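Local coordinates for protein transcriptional regulator, crp family (PDB 1O5L) that probably binds DNA and regulates transcription as a member of the Crp family, with a cyclic nucleotide-binding fold ahead of a helix-turn-helix region, at residues 51-56 with 86-91; 42-47 with 98-103; 13-18 with 69-74. All blocks are in the same frame, centred on the assembly; numbering follows the deposited sequence.

Interaction 1: residues 51-56 with 86-91; sequences LKTEHV and FPVNVV
Lys52 with Val91 and Glu54 with Asn89 are the hydrogen-bonded pairs that join strand 51-56 to strand 89-91, an antiparallel inner pair in one of the two sheets of the cyclic nucleotide-binding domain. Lys52 N gives a short, nearly straight bond to Val91 O (2.7 Å), and Val91 N returns one to Lys52 O at 2.9 Å. The second pair is less even. Glu54 N reaches Asn89 O at 3.0 Å, whereas the bond from Asn89 N to Glu54 O is weak, bent to 127°, where the strand gives way to the loop through Pro87 and Val88. Between them Thr53 faces Val90 as a non-hydrogen-bonded pair, and Thr53 CA adds a CA-H...O contact to Asn89 O.

Apolar contacts gather on the face of Thr53 and Val90. Val88 CG2 packs on Thr53 CB at 3.7 Å, and Leu51 CD1 meets Val90 CG1 at 3.9 Å. Strand 62-68 pairs with the other edge of 51-56 by backbone hydrogen bonds, while Phe136 of the second subunit packs on Val88 and brings its ring against that of His55.

The face of Glu54 and Asn89 is mixed, with Val91 beside them. With chi1 at 67°, Glu54 CG is held between its backbone N and carbonyl carbon and presses on Asn89 CB at 3.5 Å. The carboxylate continues over Val91 CG2, its plane turned 45° from the Asn89 amide. Val56 CG2 lies against that amide, 3.3 Å from Asn89 ND2. Asn89 OD1 accepts from Gln36 N, and Gln36 OE1 accepts from Val56 N, so Gln36 bridges both strands.

The chemistry is thus divided: main-chain bonds set the register, mostly aliphatic contacts line one face, and on the other an amide packed by Val56 has its oxygen engaged by Gln36.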
loop_
_atom_site.group_PDB
_atom_site.type_symbol
_atom_site.label_atom_id
_atom_site.label_comp_id
_atom_site.label_asym_id
_atom_site.label_seq_id
_atom_site.Cartn_x
_atom_site.Cartn_y
_atom_site.Cartn_z
ATOM N N LEU A 51 9.850 -1.742 -19.398
ATOM C CA LEU A 51 8.818 -0.734 -19.524
ATOM C C LEU A 51 9.323 0.613 -19.018
ATOM O O LEU A 51 10.254 0.661 -18.210
ATOM C CB LEU A 51 7.586 -1.154 -18.744
ATOM C CG LEU A 51 7.086 -2.565 -19.050
ATOM C CD1 LEU A 51 5.891 -2.863 -18.212
ATOM C CD2 LEU A 51 6.758 -2.708 -20.541
ATOM N N LYS A 52 8.707 1.692 -19.515
ATOM C CA LYS A 52 8.914 3.067 -19.019
ATOM C C LYS A 52 7.617 3.653 -18.479
ATOM O O LYS A 52 6.550 3.500 -19.089
ATOM C CB LYS A 52 9.443 3.957 -20.138
ATOM C CG LYS A 52 10.917 3.718 -20.407
ATOM C CD LYS A 52 11.244 3.618 -21.869
ATOM C CE LYS A 52 11.165 4.970 -22.577
ATOM N NZ LYS A 52 12.366 5.141 -23.487
ATOM N N THR A 53 7.702 4.291 -17.316
ATOM C CA THR A 53 6.563 4.979 -16.747
ATOM C C THR A 53 6.778 6.475 -16.943
ATOM O O THR A 53 7.859 6.993 -16.638
ATOM C CB THR A 53 6.336 4.619 -15.254
ATOM O OG1 THR A 53 7.503 4.875 -14.456
ATOM C CG2 THR A 53 6.060 3.135 -15.065
ATOM N N GLU A 54 5.758 7.156 -17.468
ATOM C CA GLU A 54 5.861 8.565 -17.754
ATOM C C GLU A 54 4.572 9.305 -17.391
ATOM O O GLU A 54 3.476 8.901 -17.788
ATOM C CB GLU A 54 6.273 8.790 -19.221
ATOM C CG GLU A 54 5.227 8.376 -20.237
ATOM C CD GLU A 54 5.713 8.353 -21.689
ATOM O OE1 GLU A 54 6.949 8.366 -21.935
ATOM O OE2 GLU A 54 4.820 8.311 -22.594
ATOM N N HIS A 55 4.718 10.366 -16.605
ATOM C CA HIS A 55 3.599 11.214 -16.210
ATOM C C HIS A 55 3.293 12.275 -17.268
ATOM O O HIS A 55 4.189 12.944 -17.766
ATOM C CB HIS A 55 3.889 11.906 -14.887
ATOM C CG HIS A 55 2.728 12.695 -14.360
ATOM N ND1 HIS A 55 2.397 13.948 -14.842
ATOM C CD2 HIS A 55 1.808 12.400 -13.409
ATOM C CE1 HIS A 55 1.328 14.392 -14.205
ATOM N NE2 HIS A 55 0.954 13.474 -13.330
ATOM N N VAL A 56 2.011 12.408 -17.594
ATOM C CA VAL A 56 1.545 13.316 -18.632
ATOM C C VAL A 56 1.021 14.549 -17.941
ATOM O O VAL A 56 0.190 14.448 -17.031
ATOM C CB VAL A 56 0.391 12.721 -19.464
ATOM C CG1 VAL A 56 0.133 13.588 -20.688
ATOM C CG2 VAL A 56 0.689 11.303 -19.884
ATOM N N PHE A 86 -4.566 3.467 -13.573
ATOM C CA PHE A 86 -3.139 3.657 -13.790
ATOM C C PHE A 86 -2.798 5.160 -13.633
ATOM O O PHE A 86 -3.395 6.010 -14.319
ATOM C CB PHE A 86 -2.696 3.107 -15.172
ATOM C CG PHE A 86 -2.823 1.602 -15.298
ATOM C CD1 PHE A 86 -1.844 0.753 -14.785
ATOM C CD2 PHE A 86 -3.970 1.032 -15.869
ATOM C CE1 PHE A 86 -1.971 -0.642 -14.880
ATOM C CE2 PHE A 86 -4.113 -0.365 -15.964
ATOM C CZ PHE A 86 -3.115 -1.207 -15.478
ATOM N N PRO A 87 -1.849 5.476 -12.739
ATOM C CA PRO A 87 -1.454 6.882 -12.468
ATOM C C PRO A 87 -0.523 7.501 -13.528
ATOM O O PRO A 87 -0.348 8.702 -13.552
ATOM C CB PRO A 87 -0.714 6.786 -11.118
ATOM C CG PRO A 87 -0.114 5.375 -11.098
ATOM C CD PRO A 87 -1.064 4.524 -11.925
ATOM N N VAL A 88 0.067 6.660 -14.377
ATOM C CA VAL A 88 1.029 7.090 -15.393
ATOM C C VAL A 88 0.790 6.339 -16.681
ATOM O O VAL A 88 0.218 5.259 -16.661
ATOM C CB VAL A 88 2.512 6.800 -14.931
ATOM C CG1 VAL A 88 2.836 7.555 -13.637
ATOM C CG2 VAL A 88 2.761 5.318 -14.741
ATOM N N ASN A 89 1.242 6.898 -17.794
ATOM C CA ASN A 89 1.463 6.117 -18.996
ATOM C C ASN A 89 2.477 4.996 -18.729
ATOM O O ASN A 89 3.498 5.217 -18.078
ATOM C CB ASN A 89 2.005 6.990 -20.110
ATOM C CG ASN A 89 0.964 7.868 -20.752
ATOM O OD1 ASN A 89 -0.206 7.873 -20.393
ATOM N ND2 ASN A 89 1.397 8.610 -21.740
ATOM N N VAL A 90 2.177 3.798 -19.216
ATOM C CA VAL A 90 3.118 2.682 -19.211
ATOM C C VAL A 90 3.440 2.351 -20.670
ATOM O O VAL A 90 2.549 2.033 -21.458
ATOM C CB VAL A 90 2.561 1.449 -18.459
ATOM C CG1 VAL A 90 3.603 0.310 -18.393
ATOM C CG2 VAL A 90 2.144 1.832 -17.045
ATOM N N VAL A 91 4.725 2.435 -21.018
ATOM C CA VAL A 91 5.184 2.311 -22.396
ATOM C C VAL A 91 6.299 1.264 -22.503
ATOM O O VAL A 91 7.145 1.181 -21.620
ATOM C CB VAL A 91 5.739 3.649 -22.891
ATOM C CG1 VAL A 91 6.059 3.572 -24.401
ATOM C CG2 VAL A 91 4.761 4.789 -22.586
#

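Interaction 2: residues 42-47 with 98-103; sequences DVLILL and ILSIPK
Asp42 reaches across to Ser100 and Pro102 where strands 42-47 and 98-102 of the cyclic nucleotide-binding fold pair antiparallel. Its CB lies 3.2 Å from Ser100 OG and also near Ile101 O. A chi1 of -77° sets CG beside the backbone N and brings the carboxylate to the partner strand; there OD1 rests 3.4 Å from the CA of Pro102, the N-cap of helix 103-112, and OD2 accepts the Ser100 hydroxyl at 2.7 Å through its anti lone pair. An alanine in place of Asp42 would remove the carboxylate and is likely to leave the Ser100 hydroxyl without this acceptor and free to turn.

Farther along, Val43 with Ile101 and Ile45 with Leu99 are hydrogen-bonded pairs, each closed by two backbone bonds; Leu99 N to Ile45 O is 2.8 Å and nearly straight (171°). Their side chains share one face, where Ile45 CD1 meets Ile101 CD1 at 4.2 Å and Phe106 covers Val43 and Ile101. On the other face Ile98 CG2 touches Leu44 CB at 4.1 Å, and Ile98 CG1 approaches Leu46 CD1. Backbone bonds and aliphatic packing on both faces thus hold the pair, while Asp42 and Ser100 add a polar tie near helix 103-112.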
loop_
_atom_site.group_PDB
_atom_site.type_symbol
_atom_site.label_atom_id
_atom_site.label_comp_id
_atom_site.label_asym_id
_atom_site.label_seq_id
_atom_site.Cartn_x
_atom_site.Cartn_y
_atom_site.Cartn_z
ATOM N N ASP A 42 -7.104 -5.931 -14.830
ATOM C CA ASP A 42 -6.310 -7.106 -14.579
ATOM C C ASP A 42 -5.044 -6.669 -13.865
ATOM O O ASP A 42 -4.577 -5.519 -14.030
ATOM C CB ASP A 42 -5.951 -7.760 -15.898
ATOM C CG ASP A 42 -7.102 -8.543 -16.511
ATOM O OD1 ASP A 42 -8.236 -8.737 -16.010
ATOM O OD2 ASP A 42 -6.876 -9.081 -17.612
ATOM N N VAL A 43 -4.500 -7.587 -13.069
ATOM C CA VAL A 43 -3.172 -7.456 -12.504
ATOM C C VAL A 43 -2.147 -7.789 -13.621
ATOM O O VAL A 43 -2.184 -8.871 -14.257
ATOM C CB VAL A 43 -3.001 -8.422 -11.305
ATOM C CG1 VAL A 43 -1.590 -8.346 -10.727
ATOM C CG2 VAL A 43 -4.059 -8.154 -10.234
ATOM N N LEU A 44 -1.231 -6.859 -13.854
ATOM C CA LEU A 44 -0.230 -6.991 -14.919
ATOM C C LEU A 44 1.140 -7.307 -14.321
ATOM O O LEU A 44 1.575 -6.644 -13.372
ATOM C CB LEU A 44 -0.169 -5.698 -15.735
ATOM C CG LEU A 44 -1.478 -5.163 -16.336
ATOM C CD1 LEU A 44 -1.173 -4.009 -17.229
ATOM C CD2 LEU A 44 -2.298 -6.236 -17.145
ATOM N N ILE A 45 1.817 -8.319 -14.876
ATOM C CA ILE A 45 3.163 -8.700 -14.441
ATOM C C ILE A 45 4.108 -8.698 -15.639
ATOM O O ILE A 45 3.851 -9.388 -16.630
ATOM C CB ILE A 45 3.146 -10.119 -13.747
ATOM C CG1 ILE A 45 2.194 -10.126 -12.542
ATOM C CG2 ILE A 45 4.556 -10.544 -13.300
ATOM C CD1 ILE A 45 1.971 -11.517 -11.956
ATOM N N LEU A 46 5.197 -7.942 -15.541
ATOM C CA LEU A 46 6.223 -7.915 -16.579
ATOM C C LEU A 46 7.094 -9.167 -16.511
ATOM O O LEU A 46 7.843 -9.368 -15.530
ATOM C CB LEU A 46 7.131 -6.683 -16.455
ATOM C CG LEU A 46 8.244 -6.562 -17.488
ATOM C CD1 LEU A 46 7.648 -6.348 -18.884
ATOM C CD2 LEU A 46 9.215 -5.397 -17.142
ATOM N N LEU A 47 7.028 -9.937 -17.600
ATOM C CA LEU A 47 7.688 -11.227 -17.742
ATOM C C LEU A 47 9.070 -11.075 -18.330
ATOM O O LEU A 47 10.015 -11.713 -17.867
ATOM C CB LEU A 47 6.878 -12.138 -18.689
ATOM C CG LEU A 47 5.506 -12.605 -18.181
ATOM C CD1 LEU A 47 4.728 -13.323 -19.284
ATOM C CD2 LEU A 47 5.674 -13.493 -16.937
ATOM N N ILE A 98 3.957 -9.467 -21.099
ATOM C CA ILE A 98 3.285 -9.237 -19.844
ATOM C C ILE A 98 2.292 -10.357 -19.609
ATOM O O ILE A 98 1.743 -10.919 -20.551
ATOM C CB ILE A 98 2.616 -7.832 -19.926
ATOM C CG1 ILE A 98 3.693 -6.777 -19.655
ATOM C CG2 ILE A 98 1.400 -7.648 -18.965
ATOM C CD1 ILE A 98 3.270 -5.379 -20.046
ATOM N N LEU A 99 2.094 -10.681 -18.328
ATOM C CA LEU A 99 1.069 -11.609 -17.885
ATOM C C LEU A 99 -0.062 -10.773 -17.298
ATOM O O LEU A 99 0.191 -9.859 -16.492
ATOM C CB LEU A 99 1.616 -12.558 -16.816
ATOM C CG LEU A 99 0.677 -13.560 -16.112
ATOM C CD1 LEU A 99 -0.041 -14.542 -17.070
ATOM C CD2 LEU A 99 1.504 -14.329 -15.051
ATOM N N SER A 100 -1.290 -11.122 -17.687
ATOM C CA SER A 100 -2.478 -10.409 -17.307
ATOM C C SER A 100 -3.422 -11.391 -16.594
ATOM O O SER A 100 -3.983 -12.286 -17.232
ATOM C CB SER A 100 -3.153 -9.852 -18.584
ATOM O OG SER A 100 -4.268 -9.013 -18.280
ATOM N N ILE A 101 -3.569 -11.235 -15.286
ATOM C CA ILE A 101 -4.449 -12.077 -14.478
ATOM C C ILE A 101 -5.703 -11.297 -14.041
ATOM O O ILE A 101 -5.556 -10.227 -13.473
ATOM C CB ILE A 101 -3.701 -12.564 -13.196
ATOM C CG1 ILE A 101 -2.379 -13.266 -13.577
ATOM C CG2 ILE A 101 -4.590 -13.474 -12.379
ATOM C CD1 ILE A 101 -1.557 -13.689 -12.400
ATOM N N PRO A 102 -6.897 -11.862 -14.223
ATOM C CA PRO A 102 -8.129 -11.245 -13.722
ATOM C C PRO A 102 -8.073 -10.999 -12.213
ATOM O O PRO A 102 -7.593 -11.850 -11.440
ATOM C CB PRO A 102 -9.244 -12.257 -14.085
ATOM C CG PRO A 102 -8.671 -13.149 -15.140
ATOM C CD PRO A 102 -7.163 -13.134 -14.921
ATOM N N LYS A 103 -8.535 -9.818 -11.806
ATOM C CA LYS A 103 -8.461 -9.400 -10.415
ATOM C C LYS A 103 -9.040 -10.434 -9.429
ATOM O O LYS A 103 -8.482 -10.646 -8.358
ATOM C CB LYS A 103 -9.153 -8.049 -10.227
ATOM C CG LYS A 103 -8.203 -6.933 -9.868
ATOM C CD LYS A 103 -8.928 -5.671 -9.288
ATOM C CE LYS A 103 -8.838 -4.496 -10.224
ATOM N NZ LYS A 103 -9.544 -3.307 -9.655
#

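Interaction 3: residues 13-18 with 69-74; sequences MDLKKL and KPVQII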
loop_
_atom_site.group_PDB
_atom_site.type_symbol
_atom_site.label_atom_id
_atom_site.label_comp_id
_atom_site.label_asym_id
_atom_site.label_seq_id
_atom_site.Cartn_x
_atom_site.Cartn_y
_atom_site.Cartn_z
ATOM N N MET A 13 10.010 -15.842 -3.955
ATOM C CA MET A 13 8.774 -15.933 -4.789
ATOM C C MET A 13 9.123 -15.820 -6.281
ATOM O O MET A 13 9.707 -14.815 -6.688
ATOM C CB MET A 13 7.779 -14.829 -4.391
ATOM C CG MET A 13 6.594 -14.644 -5.334
ATOM S SD MET A 13 5.679 -16.156 -5.600
ATOM C CE MET A 13 5.273 -16.548 -4.139
ATOM N N ASP A 14 8.743 -16.827 -7.083
ATOM C CA ASP A 14 8.961 -16.821 -8.543
ATOM C C ASP A 14 7.606 -16.571 -9.250
ATOM O O ASP A 14 6.792 -17.478 -9.382
ATOM C CB ASP A 14 9.587 -18.163 -8.947
ATOM C CG ASP A 14 9.836 -18.296 -10.455
ATOM O OD1 ASP A 14 9.513 -17.322 -11.198
ATOM O OD2 ASP A 14 10.355 -19.353 -10.959
ATOM N N LEU A 15 7.365 -15.326 -9.670
ATOM C CA LEU A 15 6.063 -14.950 -10.241
ATOM C C LEU A 15 5.733 -15.667 -11.548
ATOM O O LEU A 15 4.577 -15.755 -11.902
ATOM C CB LEU A 15 5.912 -13.423 -10.420
ATOM C CG LEU A 15 5.877 -12.638 -9.104
ATOM C CD1 LEU A 15 5.921 -11.133 -9.321
ATOM C CD2 LEU A 15 4.674 -13.035 -8.239
ATOM N N LYS A 16 6.730 -16.203 -12.240
ATOM C CA LYS A 16 6.482 -16.956 -13.475
ATOM C C LYS A 16 5.664 -18.238 -13.259
ATOM O O LYS A 16 5.083 -18.788 -14.213
ATOM C CB LYS A 16 7.804 -17.261 -14.209
ATOM C CG LYS A 16 8.439 -16.023 -14.846
ATOM C CD LYS A 16 9.617 -16.375 -15.778
ATOM C CE LYS A 16 10.139 -15.136 -16.529
ATOM N NZ LYS A 16 10.951 -15.504 -17.724
ATOM N N LYS A 17 5.617 -18.713 -12.014
ATOM C CA LYS A 17 4.736 -19.826 -11.637
ATOM C C LYS A 17 3.234 -19.512 -11.826
ATOM O O LYS A 17 2.416 -20.438 -11.930
ATOM C CB LYS A 17 4.995 -20.248 -10.195
ATOM C CG LYS A 17 6.323 -20.920 -9.994
ATOM C CD LYS A 17 6.556 -21.270 -8.521
ATOM C CE LYS A 17 7.896 -21.957 -8.347
ATOM N NZ LYS A 17 8.130 -22.366 -6.928
ATOM N N LEU A 18 2.886 -18.226 -11.891
ATOM C CA LEU A 18 1.505 -17.832 -12.167
ATOM C C LEU A 18 1.137 -17.792 -13.648
ATOM O O LEU A 18 0.008 -17.443 -13.963
ATOM C CB LEU A 18 1.169 -16.484 -11.531
ATOM C CG LEU A 18 1.455 -16.314 -10.024
ATOM C CD1 LEU A 18 1.066 -14.927 -9.507
ATOM C CD2 LEU A 18 0.809 -17.386 -9.209
ATOM N N LYS A 69 11.845 -3.372 -14.800
ATOM C CA LYS A 69 12.519 -4.570 -15.280
ATOM C C LYS A 69 11.768 -5.793 -14.756
ATOM O O LYS A 69 11.045 -5.695 -13.767
ATOM C CB LYS A 69 13.964 -4.606 -14.793
ATOM C CG LYS A 69 14.861 -3.475 -15.321
ATOM C CD LYS A 69 15.332 -3.788 -16.745
ATOM C CE LYS A 69 16.384 -2.803 -17.258
ATOM N NZ LYS A 69 16.513 -2.884 -18.764
ATOM N N PRO A 70 11.911 -6.942 -15.419
ATOM C CA PRO A 70 11.208 -8.133 -14.992
ATOM C C PRO A 70 11.852 -8.758 -13.736
ATOM O O PRO A 70 13.009 -8.535 -13.512
ATOM C CB PRO A 70 11.311 -9.060 -16.208
ATOM C CG PRO A 70 12.149 -8.339 -17.238
ATOM C CD PRO A 70 12.770 -7.188 -16.589
ATOM N N VAL A 71 11.130 -9.513 -12.898
ATOM C CA VAL A 71 9.719 -9.838 -13.029
ATOM C C VAL A 71 8.995 -9.145 -11.901
ATOM O O VAL A 71 9.263 -9.423 -10.752
ATOM C CB VAL A 71 9.484 -11.362 -12.877
ATOM C CG1 VAL A 71 8.065 -11.710 -13.098
ATOM C CG2 VAL A 71 10.371 -12.151 -13.835
ATOM N N GLN A 72 8.027 -8.296 -12.238
ATOM C CA GLN A 72 7.357 -7.414 -11.275
ATOM C C GLN A 72 5.904 -7.172 -11.621
ATOM O O GLN A 72 5.578 -7.052 -12.796
ATOM C CB GLN A 72 7.992 -6.012 -11.336
ATOM C CG GLN A 72 9.199 -5.814 -10.530
ATOM C CD GLN A 72 9.613 -4.334 -10.577
ATOM O OE1 GLN A 72 8.846 -3.447 -10.124
ATOM N NE2 GLN A 72 10.813 -4.055 -11.157
ATOM N N ILE A 73 5.070 -7.001 -10.587
ATOM C CA ILE A 73 3.704 -6.467 -10.746
ATOM C C ILE A 73 3.762 -4.963 -11.039
ATOM O O ILE A 73 4.492 -4.242 -10.396
ATOM C CB ILE A 73 2.836 -6.701 -9.484
ATOM C CG1 ILE A 73 2.760 -8.188 -9.131
ATOM C CG2 ILE A 73 1.390 -6.148 -9.713
ATOM C CD1 ILE A 73 2.383 -8.472 -7.692
ATOM N N ILE A 74 2.980 -4.517 -12.011
ATOM C CA ILE A 74 2.844 -3.117 -12.362
ATOM C C ILE A 74 1.747 -2.353 -11.546
ATOM O O ILE A 74 0.577 -2.742 -11.544
ATOM C CB ILE A 74 2.529 -3.025 -13.859
ATOM C CG1 ILE A 74 3.699 -3.620 -14.646
ATOM C CG2 ILE A 74 2.222 -1.556 -14.267
ATOM C CD1 ILE A 74 3.387 -3.886 -16.076
#
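A short 3-10 turn ahead of strand 23-27, residues 15-18, packs against segment 69-74, which includes the short, weakly bonded strand 72-73 at the edge of its sheet. Leu15 makes most of the contact. Its CB approaches Val71 CG1 at 3.8 Å, and CD1 extends past Val71 O to end 4.3 Å from Ile73 CG1. Val71 offers one methyl to each of two neighbours: with chi1 at -176°, CG1 points away from its own backbone N and faces Leu15, whereas CG2 takes the Lys16 chain. That chain runs extended and crosses Val71 at about a right angle, and it is the aliphatic CE, 4.0 Å from Val71 CG2, that touches.

The turn begins as an Asx turn: Asp14 OD1 accepts from Lys16 N at 3.2 Å, met from above the carboxylate plane. Backbone bonds from Lys17 N to Asp14 O and from Leu18 N to Leu15 O continue it, the second at 3.0 Å. On the opposing segment the Pro70-Val71 peptide bond is cis, although the residue after it is not proline, and a weak bond from Gln72 NE2 to Lys69 O, 3.1 Å long, spans this bend.

Helix 114-139 lies along the same site, with Phe119 packing on Leu15 and Phe120 on Ile73. On the neighbouring strand 42-48, Ile45 packs against both Val71 and Ile73.

From the N terminus, segment 13-18, with its 3-10 turn at 15-18, meets 69-74, so interaction 3 closes the first long loop. Interaction 2 opens inside that loop at 42-47 and closes beyond it at 98-103; the two cross. Interaction 1 also crosses interaction 3 but is nested within interaction 2, since 51-56 follows 42-48 and 89-92 precedes 96-102. Interactions 1 and 2 belong to the two facing four-stranded sheets, which meet where Leu51 packs on Leu46 and Ile98, and Phe86 on Leu44. Backbone pairing of Leu44 and Leu46 with 72-74 joins interactions 2 and 3, and Ile74 also touches Leu51.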